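Local coordinates for bacterial bifunctional deaminase-reductase C-terminal domain-containing protein (Corynebacterium diphtheriae, PDB 2P4G) that probably acts as an NADP-dependent reductase of the riboflavin pathway, reducing 5-amino-6-(5-phosphoribosylamino)uracil, at residues T113-S118 with N174-A179. Numbering follows the deposited sequence.
With EDO (1,2-ethanediol), chain N.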
ATOM      1  N   THR A 113     -10.294  -4.813  24.309  1.00 75.66           N
ATOM      2  CA  THR A 113     -10.790  -6.157  23.991  1.00 75.07           C
ATOM      3  C   THR A 113      -9.740  -6.909  23.182  1.00 74.00           C
ATOM      4  O   THR A 113      -9.319  -6.466  22.102  1.00 70.77           O
ATOM      5  CB  THR A 113     -12.127  -6.099  23.199  1.00 75.41           C
ATOM      6  OG1 THR A 113     -13.046  -5.274  23.909  1.00 69.51           O
ATOM      7  CG2 THR A 113     -12.748  -7.499  22.998  1.00 70.86           C
ATOM      8  N   LEU A 114      -9.302  -8.032  23.740  1.00 72.89           N
ATOM      9  CA  LEU A 114      -8.172  -8.768  23.203  1.00 71.68           C
ATOM     10  C   LEU A 114      -8.653 -10.078  22.681  1.00 71.23           C
ATOM     11  O   LEU A 114      -9.332 -10.831  23.404  1.00 71.79           O
ATOM     12  CB  LEU A 114      -7.135  -9.033  24.295  1.00 72.90           C
ATOM     13  CG  LEU A 114      -6.488  -7.816  24.944  1.00 73.80           C
ATOM     14  CD1 LEU A 114      -5.553  -8.303  26.075  1.00 68.06           C
ATOM     15  CD2 LEU A 114      -5.717  -6.951  23.899  1.00 67.08           C
ATOM     16  N   LEU A 115      -8.345 -10.328  21.410  1.00 71.58           N
ATOM     17  CA  LEU A 115      -8.712 -11.558  20.743  1.00 69.88           C
ATOM     18  C   LEU A 115      -7.535 -12.524  20.805  1.00 70.88           C
ATOM     19  O   LEU A 115      -6.444 -12.235  20.308  1.00 71.02           O
ATOM     20  CB  LEU A 115      -9.055 -11.260  19.283  1.00 71.71           C
ATOM     21  CG  LEU A 115     -10.105 -10.184  19.014  1.00 74.20           C
ATOM     22  CD1 LEU A 115     -10.400 -10.112  17.517  1.00 74.52           C
ATOM     23  CD2 LEU A 115     -11.373 -10.428  19.778  1.00 69.19           C
ATOM     24  N   SER A 116      -7.752 -13.677  21.413  1.00 73.29           N
ATOM     25  CA  SER A 116      -6.679 -14.628  21.665  1.00 72.41           C
ATOM     26  C   SER A 116      -7.174 -16.043  21.582  1.00 73.56           C
ATOM     27  O   SER A 116      -7.904 -16.532  22.479  1.00 76.36           O
ATOM     28  CB  SER A 116      -6.089 -14.392  23.069  1.00 72.59           C
ATOM     29  OG  SER A 116      -5.077 -15.349  23.348  1.00 72.93           O
ATOM     30  N   LYS A 117      -6.750 -16.748  20.555  1.00 74.43           N
ATOM     31  CA  LYS A 117      -7.103 -18.152  20.480  1.00 77.23           C
ATOM     32  C   LYS A 117      -6.253 -19.014  21.410  1.00 71.22           C
ATOM     33  O   LYS A 117      -6.756 -19.967  21.970  1.00 75.00           O
ATOM     34  CB  LYS A 117      -7.099 -18.645  19.022  1.00 81.54           C
ATOM     35  CG  LYS A 117      -8.236 -17.985  18.167  1.00 87.02           C
ATOM     36  CD  LYS A 117      -8.474 -18.678  16.824  1.00 85.52           C
ATOM     37  CE  LYS A 117      -8.938 -17.685  15.748  1.00 93.60           C
ATOM     38  NZ  LYS A 117      -9.577 -18.376  14.572  1.00 95.33           N
ATOM     39  N   SER A 118      -4.992 -18.661  21.614  1.00 68.32           N
ATOM     40  CA  SER A 118      -4.091 -19.438  22.510  1.00 66.10           C
ATOM     41  C   SER A 118      -4.232 -19.106  23.994  1.00 64.55           C
ATOM     42  O   SER A 118      -3.952 -19.955  24.855  1.00 61.69           O
ATOM     43  CB  SER A 118      -2.623 -19.231  22.125  1.00 64.33           C
ATOM     44  OG  SER A 118      -2.164 -17.936  22.515  1.00 68.60           O
ATOM     45  N   ASN A 174     -17.502 -17.202  14.819  1.00 93.07           N
ATOM     46  CA  ASN A 174     -16.495 -16.226  14.428  1.00 93.23           C
ATOM     47  C   ASN A 174     -16.191 -15.308  15.621  1.00 92.62           C
ATOM     48  O   ASN A 174     -17.085 -14.637  16.113  1.00 92.61           O
ATOM     49  CB  ASN A 174     -17.006 -15.402  13.240  1.00 93.19           C
ATOM     50  CG  ASN A 174     -15.948 -14.486  12.650  1.00 94.23           C
ATOM     51  OD1 ASN A 174     -15.073 -13.963  13.348  1.00103.45           O
ATOM     52  ND2 ASN A 174     -16.033 -14.275  11.349  1.00 95.33           N
ATOM     53  N   PRO A 175     -14.926 -15.259  16.070  1.00 92.20           N
ATOM     54  CA  PRO A 175     -14.570 -14.496  17.276  1.00 91.27           C
ATOM     55  C   PRO A 175     -14.794 -12.983  17.178  1.00 87.90           C
ATOM     56  O   PRO A 175     -15.139 -12.370  18.171  1.00 88.86           O
ATOM     57  CB  PRO A 175     -13.073 -14.779  17.433  1.00 93.24           C
ATOM     58  CG  PRO A 175     -12.607 -15.080  16.051  1.00 94.85           C
ATOM     59  CD  PRO A 175     -13.736 -15.879  15.462  1.00 93.08           C
ATOM     60  N   LEU A 176     -14.575 -12.387  16.008  1.00 85.25           N
ATOM     61  CA  LEU A 176     -14.899 -10.970  15.783  1.00 83.54           C
ATOM     62  C   LEU A 176     -16.392 -10.683  15.913  1.00 81.80           C
ATOM     63  O   LEU A 176     -16.769  -9.703  16.537  1.00 83.88           O
ATOM     64  CB  LEU A 176     -14.428 -10.478  14.413  1.00 81.16           C
ATOM     65  CG  LEU A 176     -13.123  -9.697  14.397  1.00 89.00           C
ATOM     66  CD1 LEU A 176     -12.775  -9.287  12.971  1.00 89.84           C
ATOM     67  CD2 LEU A 176     -13.215  -8.467  15.306  1.00 89.52           C
ATOM     68  N   LYS A 177     -17.226 -11.513  15.299  1.00 80.59           N
ATOM     69  CA  LYS A 177     -18.682 -11.405  15.430  0.50 80.37           C
ATOM     70  C   LYS A 177     -19.053 -11.467  16.905  1.00 80.42           C
ATOM     71  O   LYS A 177     -19.887 -10.697  17.394  1.00 79.06           O
ATOM     72  CB  LYS A 177     -19.362 -12.540  14.652  0.50 79.29           C
ATOM     73  CG  LYS A 177     -20.768 -12.945  15.111  0.50 83.00           C
ATOM     74  CD  LYS A 177     -21.845 -11.945  14.693  0.50 83.48           C
ATOM     75  CE  LYS A 177     -23.215 -12.597  14.646  0.50 79.10           C
ATOM     76  NZ  LYS A 177     -24.246 -11.650  14.152  0.50 80.51           N
ATOM     77  N   ILE A 178     -18.420 -12.404  17.606  1.00 79.69           N
ATOM     78  CA  ILE A 178     -18.656 -12.611  19.023  1.00 78.77           C
ATOM     79  C   ILE A 178     -18.249 -11.372  19.825  1.00 78.47           C
ATOM     80  O   ILE A 178     -18.989 -10.911  20.693  1.00 79.80           O
ATOM     81  CB  ILE A 178     -17.872 -13.842  19.532  1.00 78.52           C
ATOM     82  CG1 ILE A 178     -18.482 -15.130  18.962  1.00 77.08           C
ATOM     83  CG2 ILE A 178     -17.853 -13.877  21.087  1.00 83.22           C
ATOM     84  CD1 ILE A 178     -19.722 -15.572  19.659  1.00 71.19           C
ATOM     85  N   ALA A 179     -17.070 -10.843  19.536  1.00 76.76           N
ATOM     86  CA  ALA A 179     -16.586  -9.665  20.234  1.00 77.61           C
ATOM     87  C   ALA A 179     -17.545  -8.517  19.985  1.00 76.75           C
ATOM     88  O   ALA A 179     -17.925  -7.812  20.910  1.00 76.24           O
ATOM     89  CB  ALA A 179     -15.194  -9.293  19.758  1.00 74.71           C
TER
HETATM   90  C1  EDO N 282      -3.826 -13.206  18.293  1.00 78.55           C
HETATM   91  O1  EDO N 282      -3.497 -12.056  17.501  1.00 73.92           O
HETATM   92  C2  EDO N 282      -5.114 -13.842  17.773  1.00 88.36           C
HETATM   93  O2  EDO N 282      -5.295 -15.124  18.401  1.00 89.42           O
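Leu115 reaches from the end of strand 111-115 to the N-terminal end of helix 175-184 and sets its two methyls against different residues there. Leu115 CD1 lies 3.9 Å from Leu176 CD2, the two side chains crossing at about a right angle, while Leu115 CD2 meets Ala179 CB at 4.0 Å. Chi1 of -54° sets CG of Leu115 anti to the carbonyl carbon and beside the backbone N, and an extended chi2 then places the two methyls. Two residues back along the strand, Thr113 turns its methyl CG2 to the same Ala179 CB, more loosely at 4.4 Å, so that the small alanine takes a neighbour from each of two strand positions. Pro175 points its CB toward the strand and is covered in part by it, without a close contact; Gln202 of helix 197-206 is a further neighbour. No hydrogen bond joins the two segments; the interface is apolar and buries 202 Å² in all. Strand 113-115 and helix 175-179 run nearly antiparallel (164°), their axes 10.0 Å apart at closest approach, the helix lying over one face of the parallel part of the mixed sheet, an alpha/beta arrangement consistent with the dihydrofolate reductase-like fold of the RibD C-terminal family. Val77 and Ile141, from the two strands flanking 111-115, widen the apolar floor beneath Leu115, and Gln202 and Ala203 touch Leu176 as well. Asn174 occupies the N-cap of the helix: its OD1 accepts a weak bond from Leu176 N, 3.1 Å long and bent to 134°, and its backbone O takes Ile178 N. Beyond the strand end, Lys117 N donates a nearly straight bond to O2 of a 1,2-ethanediol, probably from the crystallisation liquor, at 3.1 Å, while Ser116 OG bonds to Leu119 N and Ser116 O to Thr142 OG1.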